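Thioredoxin-like protein (Klebsiella pneumoniae subsp. pneumoniae MGH 78578, PDB 3TY1) is of unknown function but belongs to the galactose mutarotase clan and probably binds carbohydrate, perhaps acting as an aldose 1-epimerase. Local coordinates at residues 212-217 with 313-318; 223-228 with 273-278; 286-291 with 347-352. One frame throughout, in Å; residues are numbered along the deposited sequence.

Contact 1: 212-217 with 313-318; sequences SNFGTP and TGIEPG
The Phe214 ring meets the side chain of Ile315 obliquely, through CE2. Phe214 CE2 lies 4.0 Å from Ile315 CD1. The two side chains cross at about a right angle. The Phe214 torsion places CG beside the backbone N and anti to the carbonyl carbon (chi1 -53°), which carries the ring back over the strand pair toward Ile315. Thr313 O also approaches the ring obliquely, near CD2. The Phe214 side chain also touches Ala286, Met81 and Met113. The flat amide of Asn213 is on the other face of the sheet. Its OD1 stands 3.9 Å from Gly314 CA and accepts a hydrogen bond from His211, while ND2 is bonded to Glu112 O.

Residues 212-214 lie on strand 204-214 and run antiparallel to strand 311-318. The pair belongs to the sheet that faces the large antiparallel one in the supersandwich, the fold of the galactose mutarotase clan. Ser212, Phe214, Thr313 and Ile315 share one face, and Ser212, Phe214 and Ile315 pack from it on strand 285-291. Ile315 N donates to Ser212 O over 2.8 Å. The return bond, Ser212 N to Ile315 O, is weak at 3.4 Å. Phe214 and Thr313 form a second hydrogen-bonded pair, firm in both directions: Phe214 N to Thr313 O is 2.8 Å and Thr313 N to Phe214 O is 2.9 Å. Between them Asn213 and Gly314 make a non-hydrogen-bonded pair, with their CA atoms 4.4 Å apart. Gly314 CA makes a CA-H...O contact with Ser212 O at 3.1 Å. Thr313 OG1 is turned anti to the backbone N (chi1 -174°) and bonds to Tyr249 OH and Trp301 O. The hydroxyl of Ser212 is held by Tyr349 OH and Tyr210 O.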
loop_
_atom_site.group_PDB
_atom_site.type_symbol
_atom_site.label_atom_id
_atom_site.label_comp_id
_atom_site.label_asym_id
_atom_site.label_seq_id
_atom_site.Cartn_x
_atom_site.Cartn_y
_atom_site.Cartn_z
ATOM N N SER A 212 -22.131 -12.044 -6.804
ATOM C CA SER A 212 -22.582 -11.668 -8.157
ATOM C C SER A 212 -23.658 -10.598 -8.060
ATOM O O SER A 212 -24.696 -10.814 -7.412
ATOM C CB SER A 212 -23.028 -12.928 -8.894
ATOM O OG SER A 212 -22.041 -13.985 -8.770
ATOM N N ASN A 213 -23.451 -9.463 -8.736
ATOM C CA ASN A 213 -24.182 -8.228 -8.453
ATOM C C ASN A 213 -24.894 -7.663 -9.661
ATOM O O ASN A 213 -24.273 -7.457 -10.703
ATOM C CB ASN A 213 -23.172 -7.214 -7.861
ATOM C CG ASN A 213 -22.280 -7.863 -6.799
ATOM O OD1 ASN A 213 -22.789 -8.457 -5.874
ATOM N ND2 ASN A 213 -20.967 -7.784 -6.959
ATOM N N PHE A 214 -26.193 -7.390 -9.514
ATOM C CA PHE A 214 -27.050 -7.018 -10.655
ATOM C C PHE A 214 -27.846 -5.784 -10.266
ATOM O O PHE A 214 -28.467 -5.758 -9.210
ATOM C CB PHE A 214 -28.023 -8.168 -11.014
ATOM C CG PHE A 214 -27.336 -9.483 -11.244
ATOM C CD1 PHE A 214 -26.802 -9.809 -12.486
ATOM C CD2 PHE A 214 -27.160 -10.375 -10.193
ATOM C CE1 PHE A 214 -26.140 -11.037 -12.689
ATOM C CE2 PHE A 214 -26.488 -11.562 -10.377
ATOM C CZ PHE A 214 -25.986 -11.916 -11.652
ATOM N N GLY A 215 -27.778 -4.750 -11.101
ATOM C CA GLY A 215 -28.536 -3.515 -10.873
ATOM C C GLY A 215 -29.456 -3.316 -12.059
ATOM O O GLY A 215 -29.885 -4.308 -12.728
ATOM N N THR A 216 -29.770 -2.056 -12.344
ATOM C CA THR A 216 -30.603 -1.739 -13.505
ATOM C C THR A 216 -29.879 -2.188 -14.797
ATOM O O THR A 216 -28.655 -2.203 -14.826
ATOM C CB THR A 216 -30.952 -0.224 -13.582
ATOM O OG1 THR A 216 -29.748 0.531 -13.702
ATOM C CG2 THR A 216 -31.696 0.226 -12.339
ATOM N N PRO A 217 -30.615 -2.529 -15.868
ATOM C CA PRO A 217 -32.066 -2.528 -16.084
ATOM C C PRO A 217 -32.809 -3.764 -15.627
ATOM O O PRO A 217 -34.019 -3.847 -15.848
ATOM C CB PRO A 217 -32.183 -2.445 -17.603
ATOM C CG PRO A 217 -30.950 -3.171 -18.102
ATOM C CD PRO A 217 -29.881 -2.979 -17.080
ATOM N N THR A 313 -28.593 -5.951 -6.305
ATOM C CA THR A 313 -28.803 -7.185 -5.585
ATOM C C THR A 313 -27.657 -8.134 -5.850
ATOM O O THR A 313 -27.104 -8.211 -6.962
ATOM C CB THR A 313 -30.181 -7.868 -5.948
ATOM O OG1 THR A 313 -30.396 -9.019 -5.099
ATOM C CG2 THR A 313 -30.209 -8.299 -7.395
ATOM N N GLY A 314 -27.290 -8.864 -4.813
ATOM C CA GLY A 314 -26.263 -9.906 -4.915
ATOM C C GLY A 314 -26.916 -11.243 -4.871
ATOM O O GLY A 314 -27.766 -11.488 -3.974
ATOM N N ILE A 315 -26.561 -12.116 -5.817
ATOM C CA ILE A 315 -26.951 -13.557 -5.777
ATOM C C ILE A 315 -25.623 -14.225 -5.530
ATOM O O ILE A 315 -24.761 -14.208 -6.403
ATOM C CB ILE A 315 -27.548 -14.039 -7.086
ATOM C CG1 ILE A 315 -28.817 -13.244 -7.414
ATOM C CG2 ILE A 315 -27.874 -15.534 -6.986
ATOM C CD1 ILE A 315 -29.474 -13.654 -8.763
ATOM N N GLU A 316 -25.415 -14.738 -4.325
ATOM C CA GLU A 316 -24.075 -15.089 -3.856
ATOM C C GLU A 316 -23.910 -16.521 -3.415
ATOM O O GLU A 316 -24.006 -16.843 -2.204
ATOM C CB GLU A 316 -23.700 -14.132 -2.711
ATOM C CG GLU A 316 -24.038 -12.656 -2.964
ATOM C CD GLU A 316 -23.683 -11.756 -1.827
ATOM O OE1 GLU A 316 -23.081 -12.224 -0.830
ATOM O OE2 GLU A 316 -24.030 -10.556 -1.935
ATOM N N PRO A 317 -23.679 -17.403 -4.374
ATOM C CA PRO A 317 -23.466 -18.790 -3.988
ATOM C C PRO A 317 -22.120 -18.916 -3.303
ATOM O O PRO A 317 -21.164 -18.237 -3.684
ATOM C CB PRO A 317 -23.521 -19.556 -5.305
ATOM C CG PRO A 317 -23.470 -18.555 -6.364
ATOM C CD PRO A 317 -23.793 -17.230 -5.822
ATOM N N GLY A 318 -22.064 -19.729 -2.266
ATOM C CA GLY A 318 -20.852 -19.859 -1.521
ATOM C C GLY A 318 -20.714 -21.127 -0.736
ATOM O O GLY A 318 -21.662 -21.943 -0.660
#

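Contact 2: 223-228 with 273-278; sequences ARFLAP and TLAAVV
Arg224, Phe225 and Leu226 pair with Val278, Val277 and Ala276 at one end of the large antiparallel sheet of the supersandwich. Within this chain strand 224-229 is the outermost strand on that side. Four backbone hydrogen bonds hold the pair. Arg224 N reaches Val278 O at 2.9 Å, and Val278 N returns to Arg224 O. Leu226 N to Ala276 O is the straightest, 2.8 Å long with an angle of 175° at the hydrogen. Ala276 N donates back to Leu226 O. CA-H...O contacts accompany them, among them Val277 CA to Arg224 O.

Apolar contacts form on both faces. Beneath helix 355-369, Leu226 CD1 meets Val278 CG1 at 3.7 Å, the two side chains crossing at about a right angle. Leu226, Ala276 and Val278 all touch that helix, through Ile365, Val361 and Val358. On the other face Phe225 has CG anti to the backbone N (chi1 174°). This swings its ring along the neighbouring strand and brings Phe225 CE1 to 4.1 Å from Ala275 CB. Phe225, Ala275 and Val277 all pack on Ile315 of strand 311-318.

A polar atom also approaches the ring. Ala276 O sits obliquely to it, 3.4 Å from Phe225 CD1.

The charged interaction belongs to Arg224. Its chain bends at chi3, and one face of the guanidinium group rests on Val278 CG2. NH1 forms a salt bridge with Glu362 of the covering helix.

Beyond Leu226 the regular pairing ends, and Pro228 has no N-H to offer Leu274 O. That oxygen is buried with no hydrogen-bond partner. Thr273 OG1, which bonds to Leu266 O, lies 3.5 Å from Pro228 CG. The ring carbon Pro228 CD sits 3.0 Å from Leu274 O.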
loop_
_atom_site.group_PDB
_atom_site.type_symbol
_atom_site.label_atom_id
_atom_site.label_comp_id
_atom_site.label_asym_id
_atom_site.label_seq_id
_atom_site.Cartn_x
_atom_site.Cartn_y
_atom_site.Cartn_z
ATOM N N ALA A 223 -39.232 -6.357 -9.657
ATOM C CA ALA A 223 -38.324 -7.423 -10.112
ATOM C C ALA A 223 -38.447 -8.527 -9.100
ATOM O O ALA A 223 -38.873 -8.289 -7.951
ATOM C CB ALA A 223 -36.847 -6.929 -10.159
ATOM N N ARG A 224 -38.023 -9.717 -9.501
ATOM C CA ARG A 224 -38.206 -10.909 -8.698
ATOM C C ARG A 224 -36.915 -11.700 -8.586
ATOM O O ARG A 224 -36.096 -11.697 -9.517
ATOM C CB ARG A 224 -39.326 -11.799 -9.302
ATOM C CG ARG A 224 -40.704 -11.173 -9.197
ATOM C CD ARG A 224 -41.819 -12.059 -9.674
ATOM N NE ARG A 224 -41.636 -12.427 -11.070
ATOM C CZ ARG A 224 -41.590 -13.664 -11.578
ATOM N NH1 ARG A 224 -41.732 -14.752 -10.822
ATOM N NH2 ARG A 224 -41.422 -13.811 -12.885
ATOM N N PHE A 225 -36.735 -12.342 -7.435
ATOM C CA PHE A 225 -35.645 -13.271 -7.208
ATOM C C PHE A 225 -36.246 -14.654 -7.283
ATOM O O PHE A 225 -37.218 -14.949 -6.575
ATOM C CB PHE A 225 -34.955 -13.074 -5.859
ATOM C CG PHE A 225 -33.929 -14.118 -5.568
ATOM C CD1 PHE A 225 -32.764 -14.184 -6.302
ATOM C CD2 PHE A 225 -34.145 -15.070 -4.588
ATOM C CE1 PHE A 225 -31.812 -15.186 -6.038
ATOM C CE2 PHE A 225 -33.188 -16.060 -4.323
ATOM C CZ PHE A 225 -32.037 -16.106 -5.045
ATOM N N LEU A 226 -35.667 -15.500 -8.135
ATOM C CA LEU A 226 -36.163 -16.856 -8.357
ATOM C C LEU A 226 -35.111 -17.861 -7.897
ATOM O O LEU A 226 -33.949 -17.762 -8.250
ATOM C CB LEU A 226 -36.456 -17.081 -9.851
ATOM C CG LEU A 226 -37.240 -16.012 -10.623
ATOM C CD1 LEU A 226 -37.331 -16.305 -12.119
ATOM C CD2 LEU A 226 -38.606 -15.773 -9.983
ATOM N N ALA A 227 -35.514 -18.866 -7.130
ATOM C CA ALA A 227 -34.593 -19.949 -6.756
ATOM C C ALA A 227 -35.382 -21.087 -6.136
ATOM O O ALA A 227 -36.400 -20.801 -5.521
ATOM C CB ALA A 227 -33.564 -19.438 -5.744
ATOM N N PRO A 228 -34.933 -22.348 -6.315
ATOM C CA PRO A 228 -35.527 -23.517 -5.683
ATOM C C PRO A 228 -34.857 -23.646 -4.322
ATOM O O PRO A 228 -33.639 -23.788 -4.259
ATOM C CB PRO A 228 -35.154 -24.666 -6.614
ATOM C CG PRO A 228 -33.972 -24.275 -7.294
ATOM C CD PRO A 228 -33.791 -22.760 -7.144
ATOM N N THR A 273 -28.078 -26.407 -9.343
ATOM C CA THR A 273 -29.191 -25.547 -9.008
ATOM C C THR A 273 -29.118 -24.275 -9.864
ATOM O O THR A 273 -28.145 -24.074 -10.587
ATOM C CB THR A 273 -29.229 -25.233 -7.511
ATOM O OG1 THR A 273 -30.509 -24.678 -7.184
ATOM C CG2 THR A 273 -28.115 -24.273 -7.126
ATOM N N LEU A 274 -30.156 -23.444 -9.780
ATOM C CA LEU A 274 -30.301 -22.279 -10.652
ATOM C C LEU A 274 -30.985 -21.193 -9.857
ATOM O O LEU A 274 -32.013 -21.451 -9.228
ATOM C CB LEU A 274 -31.132 -22.662 -11.894
ATOM C CG LEU A 274 -31.272 -21.773 -13.110
ATOM C CD1 LEU A 274 -29.909 -21.485 -13.720
ATOM C CD2 LEU A 274 -32.199 -22.406 -14.152
ATOM N N ALA A 275 -30.409 -20.000 -9.875
ATOM C CA ALA A 275 -30.989 -18.823 -9.244
ATOM C C ALA A 275 -30.983 -17.680 -10.245
ATOM O O ALA A 275 -30.092 -17.602 -11.135
ATOM C CB ALA A 275 -30.190 -18.457 -8.001
ATOM N N ALA A 276 -31.925 -16.768 -10.096
ATOM C CA ALA A 276 -32.054 -15.685 -11.085
ATOM C C ALA A 276 -32.747 -14.430 -10.530
ATOM O O ALA A 276 -33.513 -14.505 -9.557
ATOM C CB ALA A 276 -32.831 -16.222 -12.309
ATOM N N VAL A 277 -32.428 -13.291 -11.133
ATOM C CA VAL A 277 -33.131 -12.058 -10.928
ATOM C C VAL A 277 -33.736 -11.690 -12.277
ATOM O O VAL A 277 -33.087 -11.768 -13.317
ATOM C CB VAL A 277 -32.274 -10.935 -10.343
ATOM C CG1 VAL A 277 -30.992 -10.691 -11.163
ATOM C CG2 VAL A 277 -33.111 -9.645 -10.268
ATOM N N VAL A 278 -35.016 -11.354 -12.264
ATOM C CA VAL A 278 -35.734 -11.025 -13.475
ATOM C C VAL A 278 -36.496 -9.726 -13.238
ATOM O O VAL A 278 -36.872 -9.403 -12.108
ATOM C CB VAL A 278 -36.653 -12.176 -13.897
ATOM C CG1 VAL A 278 -35.855 -13.481 -14.057
ATOM C CG2 VAL A 278 -37.820 -12.368 -12.896
#

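Contact 3: 286-291 with 347-352; sequences ASIQFD and LTYTLL
Ile288 packs closely along Tyr349 on the buried face of the strand pair. The two side chains lie side by side and point the same way. Ile288 CG2 stands over one face of the phenol ring in a CH-pi contact, 4.2 Å from the centroid of the Tyr349 ring and toward the rim. Ile288 CD1 is 3.7 Å from Tyr349 CE2. Leu347 extends the patch, with Leu347 CD2 3.9 Å from Ile288 CG2. The partner of the Tyr349 hydroxyl is Ser212, and the Tyr349 ring lies nearly parallel to that of Phe190.

Strands 285-291 and 342-352 are antiparallel neighbours within the large sheet of the supersandwich. Ser287 with Thr350 and Gln289 with Thr348 are hydrogen-bonded pairs. The bond from Gln289 N to Thr348 O is 2.8 Å long and nearly straight.

The other face is more polar and partly exposed. Ser287 OG occupies the position between backbone N and carbonyl carbon (chi1 65°), facing Thr350. A water bridges the strands here. It is bonded to both Ser287 OG and Thr350 OG1, the latter at 2.7 Å, and donates to Thr348 O at 2.9 Å. Gln289 lies alongside Thr348 more loosely, with Gln289 OE1 4.1 Å from Thr348 OG1. Its NE2 instead bonds to Gln272 OE1.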
loop_
_atom_site.group_PDB
_atom_site.type_symbol
_atom_site.label_atom_id
_atom_site.label_comp_id
_atom_site.label_asym_id
_atom_site.label_seq_id
_atom_site.Cartn_x
_atom_site.Cartn_y
_atom_site.Cartn_z
ATOM N N ALA A 286 -31.070 -12.361 -15.307
ATOM C CA ALA A 286 -29.771 -13.033 -15.272
ATOM C C ALA A 286 -29.920 -14.218 -14.395
ATOM O O ALA A 286 -30.534 -14.118 -13.324
ATOM C CB ALA A 286 -28.648 -12.123 -14.736
ATOM N N SER A 287 -29.342 -15.331 -14.830
ATOM C CA SER A 287 -29.389 -16.583 -14.064
ATOM C C SER A 287 -27.984 -17.076 -13.806
ATOM O O SER A 287 -27.058 -16.817 -14.610
ATOM C CB SER A 287 -30.173 -17.660 -14.825
ATOM O OG SER A 287 -29.534 -18.035 -16.011
ATOM N N ILE A 288 -27.832 -17.731 -12.672
ATOM C CA ILE A 288 -26.583 -18.332 -12.271
ATOM C C ILE A 288 -26.857 -19.776 -11.963
ATOM O O ILE A 288 -27.712 -20.098 -11.111
ATOM C CB ILE A 288 -25.944 -17.659 -10.997
ATOM C CG1 ILE A 288 -25.836 -16.153 -11.151
ATOM C CG2 ILE A 288 -24.548 -18.200 -10.694
ATOM C CD1 ILE A 288 -25.352 -15.431 -9.862
ATOM N N GLN A 289 -26.151 -20.652 -12.650
ATOM C CA GLN A 289 -26.155 -22.069 -12.339
ATOM C C GLN A 289 -24.936 -22.384 -11.523
ATOM O O GLN A 289 -23.847 -21.964 -11.869
ATOM C CB GLN A 289 -26.134 -22.929 -13.603
ATOM C CG GLN A 289 -25.988 -24.460 -13.366
ATOM C CD GLN A 289 -25.870 -25.260 -14.671
ATOM O OE1 GLN A 289 -26.136 -24.742 -15.752
ATOM N NE2 GLN A 289 -25.419 -26.495 -14.564
ATOM N N PHE A 290 -25.107 -23.173 -10.467
ATOM C CA PHE A 290 -23.974 -23.616 -9.648
ATOM C C PHE A 290 -24.226 -25.005 -9.111
ATOM O O PHE A 290 -25.344 -25.515 -9.188
ATOM C CB PHE A 290 -23.589 -22.599 -8.543
ATOM C CG PHE A 290 -24.633 -22.357 -7.499
ATOM C CD1 PHE A 290 -25.661 -21.466 -7.730
ATOM C CD2 PHE A 290 -24.583 -23.019 -6.268
ATOM C CE1 PHE A 290 -26.655 -21.241 -6.770
ATOM C CE2 PHE A 290 -25.549 -22.769 -5.289
ATOM C CZ PHE A 290 -26.575 -21.871 -5.543
ATOM N N ASP A 291 -23.152 -25.623 -8.650
ATOM C CA ASP A 291 -23.109 -26.993 -8.168
ATOM C C ASP A 291 -23.131 -26.971 -6.634
ATOM O O ASP A 291 -22.170 -26.484 -6.000
ATOM C CB ASP A 291 -21.815 -27.629 -8.694
ATOM C CG ASP A 291 -21.729 -29.132 -8.456
ATOM O OD1 ASP A 291 -21.908 -29.614 -7.301
ATOM O OD2 ASP A 291 -21.496 -29.859 -9.449
ATOM N N LEU A 347 -19.626 -22.533 -12.659
ATOM C CA LEU A 347 -20.813 -21.681 -12.675
ATOM C C LEU A 347 -21.124 -21.246 -14.090
ATOM O O LEU A 347 -20.209 -21.002 -14.876
ATOM C CB LEU A 347 -20.651 -20.438 -11.778
ATOM C CG LEU A 347 -20.403 -20.621 -10.278
ATOM C CD1 LEU A 347 -18.912 -20.765 -10.019
ATOM C CD2 LEU A 347 -20.983 -19.415 -9.517
ATOM N N THR A 348 -22.405 -21.161 -14.420
ATOM C CA THR A 348 -22.827 -20.606 -15.716
ATOM C C THR A 348 -23.748 -19.422 -15.461
ATOM O O THR A 348 -24.742 -19.540 -14.738
ATOM C CB THR A 348 -23.541 -21.669 -16.578
ATOM O OG1 THR A 348 -22.667 -22.791 -16.721
ATOM C CG2 THR A 348 -23.850 -21.118 -17.934
ATOM N N TYR A 349 -23.401 -18.299 -16.053
ATOM C CA TYR A 349 -24.142 -17.038 -15.989
ATOM C C TYR A 349 -24.790 -16.780 -17.341
ATOM O O TYR A 349 -24.118 -16.853 -18.397
ATOM C CB TYR A 349 -23.175 -15.894 -15.695
ATOM C CG TYR A 349 -22.575 -15.886 -14.327
ATOM C CD1 TYR A 349 -21.558 -16.793 -13.961
ATOM C CD2 TYR A 349 -23.021 -14.984 -13.371
ATOM C CE1 TYR A 349 -21.011 -16.784 -12.663
ATOM C CE2 TYR A 349 -22.477 -14.958 -12.071
ATOM C CZ TYR A 349 -21.477 -15.872 -11.733
ATOM O OH TYR A 349 -20.952 -15.828 -10.459
ATOM N N THR A 350 -26.103 -16.544 -17.335
ATOM C CA THR A 350 -26.817 -16.345 -18.564
ATOM C C THR A 350 -27.561 -15.018 -18.506
ATOM O O THR A 350 -28.325 -14.747 -17.560
ATOM C CB THR A 350 -27.824 -17.474 -18.839
ATOM O OG1 THR A 350 -27.177 -18.754 -18.729
ATOM C CG2 THR A 350 -28.465 -17.315 -20.237
ATOM N N LEU A 351 -27.382 -14.222 -19.542
ATOM C CA LEU A 351 -28.108 -12.974 -19.700
ATOM C C LEU A 351 -29.402 -13.316 -20.475
ATOM O O LEU A 351 -29.395 -13.680 -21.668
ATOM C CB LEU A 351 -27.244 -11.928 -20.419
ATOM C CG LEU A 351 -27.786 -10.477 -20.343
ATOM C CD1 LEU A 351 -27.884 -10.058 -18.879
ATOM C CD2 LEU A 351 -26.917 -9.497 -21.113
ATOM N N LEU A 352 -30.516 -13.214 -19.761
ATOM C CA LEU A 352 -31.836 -13.559 -20.267
ATOM C C LEU A 352 -32.398 -12.291 -20.897
ATOM O O LEU A 352 -32.458 -11.222 -20.250
ATOM C CB LEU A 352 -32.701 -14.063 -19.100
ATOM C CG LEU A 352 -32.108 -15.145 -18.145
ATOM C CD1 LEU A 352 -33.001 -15.327 -16.930
ATOM C CD2 LEU A 352 -31.854 -16.482 -18.861
HETATM O O HOH W 1 -27.227 -19.700 -16.229
#

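Contacts 2 and 3 belong to the same large sheet, where strands 272-278 and 285-291 are neighbours. Ala275 O accepts a probable hydrogen bond from Ile288 N. Contact 1 lies in the facing sheet, deepest of the three, with all its touching residues buried. Its Ile315 and Phe214 pack against both other contacts, and its Ser212 against contact 3. The layers meet mainly through apolar side chains, and one hydroxyl pair joins them. The outward faces differ. In contact 2 a helix covers an aliphatic face, whereas contact 3 carries hydroxyls, an amide and a bridging water.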